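Long-range contacts in putative Zn-dependent exopeptidase (Bacteroides vulgatus ATCC 8482, PDB 3GUX), which probably acts as a zinc-dependent aminopeptidase of peptidase family M28, removing residues from the N-terminal end of peptide substrates: residues P22-D27 and L137-R142; L82-I87 and F158-Y163; R98-A103 and D154-D159; E215-R220 and D253-N258. One frame throughout, in Å; residues are numbered along the deposited sequence. Where two conformers were deposited one is given.

Contact 1 of 4, residues P22-D27 and L137-R142; sequences PEFDAD and LLEIAR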
loop_
_atom_site.group_PDB
_atom_site.type_symbol
_atom_site.label_atom_id
_atom_site.label_comp_id
_atom_site.label_asym_id
_atom_site.label_seq_id
_atom_site.Cartn_x
_atom_site.Cartn_y
_atom_site.Cartn_z
ATOM N N PRO A 22 -9.489 -9.336 -12.901
ATOM C CA PRO A 22 -8.434 -9.768 -13.812
ATOM C C PRO A 22 -7.328 -10.422 -13.028
ATOM O O PRO A 22 -7.234 -10.222 -11.806
ATOM C CB PRO A 22 -7.908 -8.467 -14.402
ATOM C CG PRO A 22 -9.037 -7.526 -14.278
ATOM C CD PRO A 22 -9.737 -7.887 -13.018
ATOM N N GLU A 23 -6.494 -11.182 -13.715
ATOM C CA GLU A 23 -5.419 -11.906 -13.054
ATOM C C GLU A 23 -4.226 -11.022 -12.706
ATOM O O GLU A 23 -3.647 -10.342 -13.578
ATOM C CB GLU A 23 -4.952 -13.072 -13.934
ATOM C CG GLU A 23 -5.993 -14.118 -14.149
ATOM C CD GLU A 23 -6.392 -14.874 -12.881
ATOM O OE1 GLU A 23 -5.533 -15.099 -12.004
ATOM O OE2 GLU A 23 -7.566 -15.283 -12.791
ATOM N N PHE A 24 -3.892 -11.009 -11.415
ATOM C CA PHE A 24 -2.712 -10.335 -10.930
ATOM C C PHE A 24 -1.539 -11.171 -11.402
ATOM O O PHE A 24 -1.547 -12.369 -11.210
ATOM C CB PHE A 24 -2.751 -10.276 -9.385
ATOM C CG PHE A 24 -1.525 -9.703 -8.726
ATOM C CD1 PHE A 24 -0.467 -10.531 -8.369
ATOM C CD2 PHE A 24 -1.449 -8.341 -8.417
ATOM C CE1 PHE A 24 0.659 -10.026 -7.765
ATOM C CE2 PHE A 24 -0.306 -7.801 -7.786
ATOM C CZ PHE A 24 0.742 -8.652 -7.463
ATOM N N ASP A 25 -0.530 -10.533 -11.999
ATOM C CA ASP A 25 0.689 -11.234 -12.475
ATOM C C ASP A 25 1.784 -11.131 -11.438
ATOM O O ASP A 25 2.421 -10.067 -11.284
ATOM C CB ASP A 25 1.152 -10.674 -13.821
ATOM C CG ASP A 25 2.109 -11.617 -14.552
ATOM O OD1 ASP A 25 3.269 -11.727 -14.151
ATOM O OD2 ASP A 25 1.655 -12.290 -15.496
ATOM N N ALA A 26 1.972 -12.218 -10.693
ATOM C CA ALA A 26 2.978 -12.257 -9.636
ATOM C C ALA A 26 4.421 -12.126 -10.141
ATOM O O ALA A 26 5.268 -11.582 -9.380
ATOM C CB ALA A 26 2.809 -13.505 -8.769
ATOM N N ASP A 27 4.739 -12.607 -11.352
ATOM C CA ASP A 27 6.111 -12.429 -11.863
ATOM C C ASP A 27 6.369 -10.951 -12.194
ATOM O O ASP A 27 7.480 -10.473 -12.042
ATOM C CB ASP A 27 6.428 -13.292 -13.083
ATOM C CG ASP A 27 7.902 -13.269 -13.419
ATOM O OD1 ASP A 27 8.723 -13.509 -12.507
ATOM O OD2 ASP A 27 8.247 -12.997 -14.582
ATOM N N LEU A 137 1.418 -3.167 -5.473
ATOM C CA LEU A 137 0.574 -2.049 -5.895
ATOM C C LEU A 137 0.849 -1.563 -7.326
ATOM O O LEU A 137 -0.086 -1.131 -8.026
ATOM C CB LEU A 137 0.657 -0.904 -4.868
ATOM C CG LEU A 137 0.006 -1.219 -3.506
ATOM C CD1 LEU A 137 0.052 -0.015 -2.554
ATOM C CD2 LEU A 137 -1.443 -1.714 -3.669
ATOM N N LEU A 138 2.109 -1.612 -7.757
ATOM C CA LEU A 138 2.454 -1.241 -9.131
ATOM C C LEU A 138 1.780 -2.212 -10.082
ATOM O O LEU A 138 1.210 -1.791 -11.081
ATOM C CB LEU A 138 3.967 -1.253 -9.370
ATOM C CG LEU A 138 4.803 -0.111 -8.769
ATOM C CD1 LEU A 138 6.300 -0.394 -8.885
ATOM C CD2 LEU A 138 4.468 1.224 -9.419
ATOM N N GLU A 139 1.826 -3.511 -9.758
ATOM C CA GLU A 139 1.171 -4.514 -10.597
ATOM C C GLU A 139 -0.335 -4.292 -10.576
ATOM O O GLU A 139 -0.967 -4.450 -11.603
ATOM C CB GLU A 139 1.533 -5.950 -10.184
ATOM C CG GLU A 139 0.710 -7.036 -10.860
ATOM C CD GLU A 139 0.819 -7.054 -12.399
ATOM O OE1 GLU A 139 1.663 -6.348 -13.011
ATOM O OE2 GLU A 139 0.046 -7.808 -13.005
ATOM N N ILE A 140 -0.912 -3.920 -9.431
ATOM C CA ILE A 140 -2.358 -3.580 -9.394
ATOM C C ILE A 140 -2.650 -2.346 -10.288
ATOM O O ILE A 140 -3.638 -2.333 -11.018
ATOM C CB ILE A 140 -2.878 -3.422 -7.962
ATOM C CG1 ILE A 140 -2.871 -4.788 -7.265
ATOM C CG2 ILE A 140 -4.306 -2.818 -7.945
ATOM C CD1 ILE A 140 -3.130 -4.750 -5.805
ATOM N N ALA A 141 -1.750 -1.365 -10.272
ATOM C CA ALA A 141 -1.860 -0.172 -11.123
ATOM C C ALA A 141 -1.931 -0.551 -12.608
ATOM O O ALA A 141 -2.806 -0.088 -13.346
ATOM C CB ALA A 141 -0.675 0.787 -10.876
ATOM N N ARG A 142 -1.010 -1.415 -13.020
ATOM C CA ARG A 142 -0.921 -1.871 -14.386
ATOM C C ARG A 142 -2.230 -2.550 -14.822
ATOM O O ARG A 142 -2.690 -2.350 -15.942
ATOM C CB ARG A 142 0.280 -2.815 -14.528
ATOM C CG ARG A 142 0.561 -3.235 -15.990
ATOM C CD ARG A 142 1.772 -4.153 -16.126
ATOM N NE ARG A 142 1.512 -5.517 -15.654
ATOM C CZ ARG A 142 0.953 -6.489 -16.367
ATOM N NH1 ARG A 142 0.541 -6.281 -17.621
ATOM N NH2 ARG A 142 0.762 -7.693 -15.822
#

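Contact 2 of 4, residues L82-I87 and F158-Y163; sequences LKSRNI and FDSEDY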
loop_
_atom_site.group_PDB
_atom_site.type_symbol
_atom_site.label_atom_id
_atom_site.label_comp_id
_atom_site.label_asym_id
_atom_site.label_seq_id
_atom_site.Cartn_x
_atom_site.Cartn_y
_atom_site.Cartn_z
ATOM N N LEU A 82 14.674 15.197 6.472
ATOM C CA LEU A 82 14.479 14.219 5.401
ATOM C C LEU A 82 13.815 14.914 4.216
ATOM O O LEU A 82 12.761 15.534 4.360
ATOM C CB LEU A 82 13.583 13.071 5.860
ATOM C CG LEU A 82 14.015 12.342 7.150
ATOM C CD1 LEU A 82 12.976 11.264 7.496
ATOM C CD2 LEU A 82 15.411 11.759 7.065
ATOM N N LYS A 83 14.492 14.889 3.078
ATOM C CA LYS A 83 13.998 15.464 1.836
ATOM C C LYS A 83 13.036 14.402 1.307
ATOM O O LYS A 83 13.371 13.559 0.470
ATOM C CB LYS A 83 15.139 15.754 0.892
ATOM C CG LYS A 83 16.166 16.782 1.442
ATOM C CD LYS A 83 15.588 18.178 1.739
ATOM C CE LYS A 83 14.967 18.875 0.523
ATOM N NZ LYS A 83 14.610 20.314 0.791
ATOM N N SER A 84 11.832 14.460 1.857
ATOM C CA SER A 84 10.805 13.442 1.689
ATOM C C SER A 84 9.970 13.616 0.421
ATOM O O SER A 84 9.845 14.703 -0.143
ATOM C CB SER A 84 9.948 13.457 2.978
ATOM O OG SER A 84 9.295 12.229 3.251
ATOM N N ARG A 85 9.450 12.508 -0.091
ATOM C CA ARG A 85 8.602 12.545 -1.269
ATOM C C ARG A 85 7.508 11.486 -1.247
ATOM O O ARG A 85 7.769 10.331 -1.592
ATOM C CB ARG A 85 9.453 12.349 -2.514
ATOM C CG ARG A 85 8.629 12.439 -3.786
ATOM C CD ARG A 85 9.381 12.031 -4.994
ATOM N NE ARG A 85 8.503 12.175 -6.154
ATOM C CZ ARG A 85 8.878 12.008 -7.412
ATOM N NH1 ARG A 85 10.146 11.673 -7.690
ATOM N NH2 ARG A 85 7.980 12.188 -8.396
ATOM N N ASN A 86 6.294 11.871 -0.843
ATOM C CA ASN A 86 5.147 10.959 -0.923
ATOM C C ASN A 86 4.705 10.946 -2.390
ATOM O O ASN A 86 4.598 11.999 -2.997
ATOM C CB ASN A 86 3.972 11.424 -0.058
ATOM C CG ASN A 86 4.190 11.225 1.419
ATOM O OD1 ASN A 86 4.920 10.334 1.846
ATOM N ND2 ASN A 86 3.526 12.061 2.227
ATOM N N ILE A 87 4.384 9.776 -2.941
ATOM C CA ILE A 87 4.013 9.626 -4.372
ATOM C C ILE A 87 2.589 9.083 -4.477
ATOM O O ILE A 87 2.299 8.050 -3.907
ATOM C CB ILE A 87 4.995 8.674 -5.091
ATOM C CG1 ILE A 87 6.444 9.137 -4.867
ATOM C CG2 ILE A 87 4.668 8.571 -6.595
ATOM C CD1 ILE A 87 7.508 8.216 -5.394
ATOM N N PHE A 158 3.981 6.060 0.648
ATOM C CA PHE A 158 4.440 6.895 1.734
ATOM C C PHE A 158 5.942 6.825 1.893
ATOM O O PHE A 158 6.510 5.749 1.826
ATOM C CB PHE A 158 3.840 6.450 3.072
ATOM C CG PHE A 158 2.357 6.575 3.143
ATOM C CD1 PHE A 158 1.747 7.795 2.911
ATOM C CD2 PHE A 158 1.580 5.492 3.499
ATOM C CE1 PHE A 158 0.392 7.937 3.009
ATOM C CE2 PHE A 158 0.215 5.618 3.580
ATOM C CZ PHE A 158 -0.386 6.835 3.331
ATOM N N ASP A 159 6.569 7.975 2.117
ATOM C CA ASP A 159 7.987 8.041 2.379
ATOM C C ASP A 159 8.229 8.176 3.884
ATOM O O ASP A 159 7.289 8.267 4.666
ATOM C CB ASP A 159 8.550 9.257 1.631
ATOM C CG ASP A 159 10.043 9.207 1.405
ATOM O OD1 ASP A 159 10.733 8.223 1.784
ATOM O OD2 ASP A 159 10.537 10.189 0.808
ATOM N N SER A 160 9.492 8.090 4.293
ATOM C CA SER A 160 9.927 8.400 5.666
ATOM C C SER A 160 9.210 7.643 6.769
ATOM O O SER A 160 8.848 8.157 7.819
ATOM C CB SER A 160 9.813 9.918 5.859
ATOM O OG SER A 160 10.554 10.551 4.818
ATOM N N GLU A 161 9.038 6.368 6.528
ATOM C CA GLU A 161 8.231 5.569 7.402
ATOM C C GLU A 161 9.071 4.914 8.467
ATOM O O GLU A 161 8.657 4.821 9.622
ATOM C CB GLU A 161 7.461 4.564 6.510
ATOM C CG GLU A 161 6.295 3.789 7.157
ATOM C CD GLU A 161 6.792 2.608 7.917
ATOM O OE1 GLU A 161 8.006 2.198 7.732
ATOM O OE2 GLU A 161 5.963 2.079 8.681
ATOM N N ASP A 162 10.299 4.590 8.108
ATOM C CA ASP A 162 11.134 3.683 8.881
ATOM C C ASP A 162 12.424 4.279 9.403
ATOM O O ASP A 162 13.432 3.581 9.484
ATOM C CB ASP A 162 11.454 2.530 7.897
ATOM C CG ASP A 162 11.459 1.171 8.545
ATOM O OD1 ASP A 162 11.400 1.071 9.792
ATOM O OD2 ASP A 162 11.496 0.189 7.763
ATOM N N TYR A 163 12.393 5.551 9.777
ATOM C CA TYR A 163 13.590 6.246 10.172
ATOM C C TYR A 163 13.424 6.606 11.616
ATOM O O TYR A 163 14.428 6.834 12.270
ATOM C CB TYR A 163 13.760 7.514 9.313
ATOM C CG TYR A 163 15.151 8.118 9.179
ATOM C CD1 TYR A 163 15.692 8.935 10.154
ATOM C CD2 TYR A 163 15.910 7.903 8.032
ATOM C CE1 TYR A 163 16.979 9.540 9.994
ATOM C CE2 TYR A 163 17.176 8.452 7.878
ATOM C CZ TYR A 163 17.712 9.270 8.841
ATOM O OH TYR A 163 18.972 9.803 8.610
#

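Contact 3 of 4, residues R98-A103 and D154-D159; sequences RILLCA and DIVFFD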
loop_
_atom_site.group_PDB
_atom_site.type_symbol
_atom_site.label_atom_id
_atom_site.label_comp_id
_atom_site.label_asym_id
_atom_site.label_seq_id
_atom_site.Cartn_x
_atom_site.Cartn_y
_atom_site.Cartn_z
ATOM N N ARG A 98 -14.301 5.970 -3.652
ATOM C CA ARG A 98 -12.905 5.472 -3.840
ATOM C C ARG A 98 -12.385 4.498 -2.782
ATOM O O ARG A 98 -12.868 4.476 -1.649
ATOM C CB ARG A 98 -11.913 6.643 -3.857
ATOM C CG ARG A 98 -12.370 7.881 -4.585
ATOM C CD ARG A 98 -11.336 8.970 -4.570
ATOM N NE ARG A 98 -10.172 8.690 -5.401
ATOM C CZ ARG A 98 -10.161 8.723 -6.737
ATOM N NH1 ARG A 98 -11.260 8.987 -7.445
ATOM N NH2 ARG A 98 -9.030 8.458 -7.386
ATOM N N ILE A 99 -11.388 3.696 -3.170
ATOM C CA ILE A 99 -10.669 2.819 -2.242
ATOM C C ILE A 99 -9.206 3.273 -2.229
ATOM O O ILE A 99 -8.616 3.542 -3.277
ATOM C CB ILE A 99 -10.733 1.319 -2.578
ATOM C CG1 ILE A 99 -12.179 0.822 -2.686
ATOM C CG2 ILE A 99 -9.924 0.522 -1.513
ATOM C CD1 ILE A 99 -13.046 1.044 -1.439
ATOM N N LEU A 100 -8.636 3.418 -1.040
ATOM C CA LEU A 100 -7.222 3.797 -0.923
ATOM C C LEU A 100 -6.375 2.552 -0.820
ATOM O O LEU A 100 -6.710 1.662 -0.067
ATOM C CB LEU A 100 -6.973 4.662 0.317
ATOM C CG LEU A 100 -5.514 4.977 0.681
ATOM C CD1 LEU A 100 -4.759 5.642 -0.458
ATOM C CD2 LEU A 100 -5.521 5.833 1.883
ATOM N N LEU A 101 -5.282 2.499 -1.574
ATOM C CA LEU A 101 -4.323 1.421 -1.487
ATOM C C LEU A 101 -2.979 2.073 -1.203
ATOM O O LEU A 101 -2.590 2.980 -1.922
ATOM C CB LEU A 101 -4.217 0.621 -2.782
ATOM C CG LEU A 101 -5.469 -0.093 -3.294
ATOM C CD1 LEU A 101 -5.119 -0.885 -4.553
ATOM C CD2 LEU A 101 -6.065 -1.008 -2.226
ATOM N N CYS A 102 -2.258 1.598 -0.197
ATOM C CA CYS A 102 -0.985 2.217 0.162
ATOM C C CYS A 102 0.073 1.264 0.705
ATOM O O CYS A 102 -0.200 0.109 1.073
ATOM C CB CYS A 102 -1.258 3.346 1.149
ATOM S SG CYS A 102 -2.173 2.852 2.603
ATOM N N ALA A 103 1.300 1.802 0.745
ATOM C CA ALA A 103 2.515 1.108 1.141
ATOM C C ALA A 103 3.587 2.176 1.346
ATOM O O ALA A 103 3.463 3.270 0.796
ATOM C CB ALA A 103 2.961 0.155 0.050
ATOM N N ASP A 154 -6.904 4.947 -5.486
ATOM C CA ASP A 154 -5.722 5.747 -5.212
ATOM C C ASP A 154 -4.624 4.829 -4.716
ATOM O O ASP A 154 -4.843 4.055 -3.780
ATOM C CB ASP A 154 -5.993 6.790 -4.140
ATOM C CG ASP A 154 -7.035 7.762 -4.563
ATOM O OD1 ASP A 154 -6.858 8.435 -5.600
ATOM O OD2 ASP A 154 -8.065 7.830 -3.877
ATOM N N ILE A 155 -3.458 4.918 -5.363
ATOM C CA ILE A 155 -2.251 4.208 -4.974
ATOM C C ILE A 155 -1.342 5.294 -4.343
ATOM O O ILE A 155 -0.984 6.256 -5.016
ATOM C CB ILE A 155 -1.611 3.490 -6.174
ATOM C CG1 ILE A 155 -2.526 2.348 -6.627
ATOM C CG2 ILE A 155 -0.244 2.956 -5.819
ATOM C CD1 ILE A 155 -1.972 1.483 -7.758
ATOM N N VAL A 156 -1.023 5.171 -3.056
ATOM C CA VAL A 156 -0.155 6.130 -2.390
ATOM C C VAL A 156 1.074 5.449 -1.785
ATOM O O VAL A 156 0.937 4.493 -1.012
ATOM C CB VAL A 156 -0.896 6.852 -1.270
ATOM C CG1 VAL A 156 0.028 7.859 -0.570
ATOM C CG2 VAL A 156 -2.109 7.539 -1.828
ATOM N N PHE A 157 2.262 5.888 -2.199
ATOM C CA PHE A 157 3.493 5.395 -1.623
ATOM C C PHE A 157 3.988 6.441 -0.627
ATOM O O PHE A 157 4.365 7.563 -1.007
ATOM C CB PHE A 157 4.560 5.098 -2.669
ATOM C CG PHE A 157 4.103 4.208 -3.807
ATOM C CD1 PHE A 157 3.364 3.047 -3.576
ATOM C CD2 PHE A 157 4.514 4.474 -5.110
ATOM C CE1 PHE A 157 2.986 2.210 -4.635
ATOM C CE2 PHE A 157 4.119 3.648 -6.179
ATOM C CZ PHE A 157 3.360 2.515 -5.938
ATOM N N PHE A 158 3.981 6.060 0.648
ATOM C CA PHE A 158 4.440 6.895 1.734
ATOM C C PHE A 158 5.942 6.825 1.893
ATOM O O PHE A 158 6.510 5.749 1.826
ATOM C CB PHE A 158 3.840 6.450 3.072
ATOM C CG PHE A 158 2.357 6.575 3.143
ATOM C CD1 PHE A 158 1.747 7.795 2.911
ATOM C CD2 PHE A 158 1.580 5.492 3.499
ATOM C CE1 PHE A 158 0.392 7.937 3.009
ATOM C CE2 PHE A 158 0.215 5.618 3.580
ATOM C CZ PHE A 158 -0.386 6.835 3.331
ATOM N N ASP A 159 6.569 7.975 2.117
ATOM C CA ASP A 159 7.987 8.041 2.379
ATOM C C ASP A 159 8.229 8.176 3.884
ATOM O O ASP A 159 7.289 8.267 4.666
ATOM C CB ASP A 159 8.550 9.257 1.631
ATOM C CG ASP A 159 10.043 9.207 1.405
ATOM O OD1 ASP A 159 10.733 8.223 1.784
ATOM O OD2 ASP A 159 10.537 10.189 0.808
#

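Contact 4 of 4, residues E215-R220 and D253-N258; sequences EGYSAR and DHIYVN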
loop_
_atom_site.group_PDB
_atom_site.type_symbol
_atom_site.label_atom_id
_atom_site.label_comp_id
_atom_site.label_asym_id
_atom_site.label_seq_id
_atom_site.Cartn_x
_atom_site.Cartn_y
_atom_site.Cartn_z
ATOM N N GLU A 215 -4.695 -7.770 12.158
ATOM C CA GLU A 215 -3.813 -6.849 12.861
ATOM C C GLU A 215 -4.636 -6.058 13.862
ATOM O O GLU A 215 -5.774 -5.629 13.551
ATOM C CB GLU A 215 -3.078 -5.961 11.854
ATOM C CG GLU A 215 -2.042 -5.020 12.472
ATOM C CD GLU A 215 -2.666 -3.751 13.036
ATOM O OE1 GLU A 215 -3.617 -3.219 12.426
ATOM O OE2 GLU A 215 -2.204 -3.273 14.083
ATOM N N GLY A 216 -4.066 -5.878 15.061
ATOM C CA GLY A 216 -4.778 -5.266 16.188
ATOM C C GLY A 216 -5.498 -3.951 15.956
ATOM O O GLY A 216 -6.684 -3.837 16.278
ATOM N N TYR A 217 -4.788 -2.941 15.449
ATOM C CA TYR A 217 -5.402 -1.629 15.201
ATOM C C TYR A 217 -6.494 -1.739 14.125
ATOM O O TYR A 217 -7.629 -1.244 14.326
ATOM C CB TYR A 217 -4.357 -0.564 14.866
ATOM C CG TYR A 217 -4.924 0.828 14.817
ATOM C CD1 TYR A 217 -4.971 1.626 15.957
ATOM C CD2 TYR A 217 -5.420 1.350 13.628
ATOM C CE1 TYR A 217 -5.534 2.919 15.911
ATOM C CE2 TYR A 217 -5.965 2.615 13.559
ATOM C CZ TYR A 217 -6.001 3.405 14.690
ATOM O OH TYR A 217 -6.558 4.652 14.571
ATOM N N SER A 218 -6.176 -2.422 13.028
ATOM C CA SER A 218 -7.145 -2.660 11.958
ATOM C C SER A 218 -8.440 -3.333 12.489
ATOM O O SER A 218 -9.531 -2.959 12.091
ATOM C CB SER A 218 -6.545 -3.525 10.836
ATOM O OG SER A 218 -5.355 -2.948 10.233
ATOM N N ALA A 219 -8.283 -4.286 13.413
ATOM C CA ALA A 219 -9.375 -5.059 13.991
ATOM C C ALA A 219 -10.244 -4.275 14.960
ATOM O O ALA A 219 -11.293 -4.768 15.362
ATOM C CB ALA A 219 -8.809 -6.287 14.684
ATOM N N ARG A 220 -9.811 -3.098 15.425
ATOM C CA ARG A 220 -10.703 -2.268 16.248
ATOM C C ARG A 220 -11.174 -1.000 15.520
ATOM O O ARG A 220 -12.094 -0.357 15.961
ATOM C CB ARG A 220 -10.082 -1.947 17.605
ATOM C CG ARG A 220 -8.946 -1.030 17.615
ATOM C CD ARG A 220 -8.547 -0.783 19.061
ATOM N NE ARG A 220 -7.439 0.164 19.080
ATOM C CZ ARG A 220 -7.560 1.492 19.122
ATOM N NH1 ARG A 220 -8.747 2.098 19.173
ATOM N NH2 ARG A 220 -6.465 2.237 19.121
ATOM N N ASP A 253 1.480 2.870 8.937
ATOM C CA ASP A 253 0.872 4.019 8.273
ATOM C C ASP A 253 -0.660 4.091 8.403
ATOM O O ASP A 253 -1.232 5.190 8.424
ATOM C CB ASP A 253 1.282 4.027 6.788
ATOM C CG ASP A 253 2.786 4.309 6.561
ATOM O OD1 ASP A 253 3.331 5.260 7.160
ATOM O OD2 ASP A 253 3.410 3.606 5.717
ATOM N N HIS A 254 -1.309 2.925 8.496
ATOM C CA HIS A 254 -2.765 2.847 8.595
ATOM C C HIS A 254 -3.305 3.543 9.849
ATOM O O HIS A 254 -4.426 4.027 9.814
ATOM C CB HIS A 254 -3.227 1.398 8.531
ATOM C CG HIS A 254 -2.851 0.572 9.714
ATOM N ND1 HIS A 254 -1.559 0.477 10.185
ATOM C CD2 HIS A 254 -3.590 -0.254 10.479
ATOM C CE1 HIS A 254 -1.532 -0.346 11.219
ATOM N NE2 HIS A 254 -2.753 -0.809 11.411
ATOM N N ILE A 255 -2.521 3.579 10.933
ATOM C CA ILE A 255 -2.913 4.288 12.147
ATOM C C ILE A 255 -3.131 5.751 11.840
ATOM O O ILE A 255 -4.127 6.322 12.256
ATOM C CB ILE A 255 -1.863 4.161 13.283
ATOM C CG1 ILE A 255 -1.791 2.709 13.778
ATOM C CG2 ILE A 255 -2.195 5.111 14.452
ATOM C CD1 ILE A 255 -0.963 2.541 15.055
ATOM N N TYR A 256 -2.206 6.358 11.103
ATOM C CA TYR A 256 -2.322 7.793 10.779
ATOM C C TYR A 256 -3.421 8.047 9.735
ATOM O O TYR A 256 -4.345 8.825 10.012
ATOM C CB TYR A 256 -0.951 8.355 10.441
ATOM C CG TYR A 256 -0.074 8.184 11.659
ATOM C CD1 TYR A 256 -0.287 8.948 12.798
ATOM C CD2 TYR A 256 0.886 7.200 11.715
ATOM C CE1 TYR A 256 0.488 8.770 13.938
ATOM C CE2 TYR A 256 1.649 7.005 12.847
ATOM C CZ TYR A 256 1.471 7.796 13.942
ATOM O OH TYR A 256 2.248 7.603 15.074
ATOM N N VAL A 257 -3.379 7.352 8.591
ATOM C CA VAL A 257 -4.477 7.422 7.584
ATOM C C VAL A 257 -5.833 7.517 8.253
ATOM O O VAL A 257 -6.634 8.438 7.986
ATOM C CB VAL A 257 -4.459 6.183 6.621
ATOM C CG1 VAL A 257 -5.806 5.941 6.041
ATOM C CG2 VAL A 257 -3.410 6.367 5.523
ATOM N N ASN A 258 -6.087 6.579 9.158
ATOM C CA ASN A 258 -7.336 6.573 9.906
ATOM C C ASN A 258 -7.578 7.806 10.815
ATOM O O ASN A 258 -8.733 8.192 11.062
ATOM C CB ASN A 258 -7.390 5.288 10.745
ATOM C CG ASN A 258 -8.654 5.147 11.532
ATOM O OD1 ASN A 258 -8.628 4.900 12.748
ATOM N ND2 ASN A 258 -9.793 5.355 10.871
#

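Contact 1 of 4, residues P22-D27 and L137-R142
Phe24 and Asp25, at the entry to helix 26-37, meet Glu139, Ile140 and Arg142 of helix 131-146 in a buried contact that is apolar on one side and polar on the other. The aliphatic part of Glu139 supplies the apolar half. Its CG lies 3.7 Å from the centroid of the Phe24 ring, 26° off the normal, which places this CH-pi contact over one face but displaced to the rim near CE2. Ile140 takes the ring at its edge, CG1 being 4.0 Å from Phe24 CE2. The chain of Glu139 then bends at CB-CG (chi2 60°), carrying the carboxylate past the ring to the backbone of Asp25. There Asp25 N donates to Glu139 OE2 at 3.0 Å, approaching from above the carboxylate plane. Arg142, one turn further on, grips the same carboxylate side-on: NE reaches OE1 of Glu139 at 2.8 Å and NH2 reaches OE2 of Glu139 at 2.9 Å. With Gln143 NE2 also bonded to OE2 and Ser28 OG to OE1, this buried carboxylate is well compensated, and its rotation is probably fixed. Asp25 is the N-cap of helix 26-37, its OD1 accepting from Ser28 N, and the backbone N-H of this capping residue is bound in turn by Glu139 of helix 131-146.

Contact 2 of 4, residues L82-I87 and F158-Y163
Residues 82-87 of strand 81-91 run beside the end of strand 152-158 and the loop that follows it, and the backbones are nearest at Asn86 and Phe158, with CA atoms 4.9 Å apart. Beyond that point side chains make the bridges. Asn86 OD1 accepts from Asp159 N at 2.9 Å in a nearly straight bond (172° at the hydrogen). In return Asp159, its CG swung opposite the backbone N (chi1 -160°), presents the anti lone pair of OD2 to Arg85 N at 2.7 Å, while OD1 receives His49 NE2. The hydroxyls of Ser84 and Ser160 meet at 2.6 Å between their OG atoms. At the far end Leu82 CD2 rests over the centre of the Tyr163 ring, 3.8 Å from the centroid and 9° off the normal, a CH-pi contact. Strand 66-75 pairs with the other edge of strand 81-91, and Gln70 and Gly181 share the amide ND2 of Asn86. Helix 180-187 closes over Leu82 and Ser160 through Leu180.

Contact 3 of 4, residues R98-A103 and D154-D159
Two neighbouring parallel strands are joined here in regular register, Leu100 with Asp154 through Ala103 with Phe157, their short axes 27° apart. Five backbone hydrogen bonds zip them together, from Asp154 N to Ile99 O at 3.1 Å down to Phe158 N to Ala103 O at 2.8 Å. On the face bearing Leu100 and Cys102, the shapes interlock. Leu100 has CG opposite its backbone N (chi1 172°), and this leans CD1 across to the next strand, where it drops between Asp154 and Val156, 4.0 Å from Asp154 CB and 3.5 Å from Val156 CG2. One step along, Cys102 is the bump: its CB lies 3.6 Å from CE2 of Phe158, and its SG lies obliquely beside that ring. The strand start is closed by charge instead of bulk. Arg98 bends at CD-NE's neighbour bond CG-CD and grips Asp154 side-on, NE to OD2 of Asp154 at 2.7 Å and NH2 to OD1 of Asp154 at 2.8 Å, with both carboxylate oxygens near the guanidinium plane; Tyr194 OH adds a bond to OD2. On the opposite face, Leu101, Ala103, Ile155 and Phe157 receive helix 131-146, Leu137 packing against Leu101 and Ala103, and Ala141 against Ile155. That helix connects the two strands as a beta-alpha-beta crossover, and the pair lies inside the sheet, strand 198-203 beyond Leu100 and strand 81-91 beyond Val156.

Contact 4 of 4, residues E215-R220 and D253-N258
Tyr217, His254 and Ile255 bury most of the surface where the turn leading into helix 218-221 meets helix 253-260. The Tyr217 ring has Ile255 CG1 over the centre of one face, 3.9 Å from the centroid and 13° off the normal. Its edge is directed at the face of His254 in an offset edge-to-face pair, centroids 5.6 Å apart and planes at 89°. The phenol end is fixed too: OH donates to Asn258 OD1 at 2.8 Å, in the carbonyl plane on a lone pair. His254 points its NE2 at Glu215 OE1 (2.8 Å), meeting that oxygen from well above the carboxylate plane. The same OE1 accepts from Ser218 N at 2.7 Å and from Ser218 OG at 2.8 Å, so three donors grip one buried oxygen; Glu215 OE2 takes Tyr217 N and Thr250 N. Ser218 OG is bonded in addition to Asp267 N on strand 265-269. Glu215 thus accepts capping bonds from Tyr217 N and Ser218 N at the turn into the helix and, through the same carboxylate, a His-carboxylate hydrogen bond from the neighbouring helix.

In the fold
From the N terminus, residues 22-27 wait until 137-142 for contact 1 to close the first long loop. Within that span, strands 81-91 and 98-104 open contacts 2 and 3. These close later at 158-163 and 154-159, so contact 1 crosses both, whereas contacts 2 and 3 open on successive strands and end on the same stretch, sharing Phe158 and Asp159. Contacts 2 and 3 fasten strand 152-158 and its following loop to strands on either side in one sheet. Helix 131-146 sits against that sheet, linking contact 1 to contact 3 through Leu137 and Ile155. Contact 4 closes a separate, later loop, yet Asp253 and Val257 pack on Phe158.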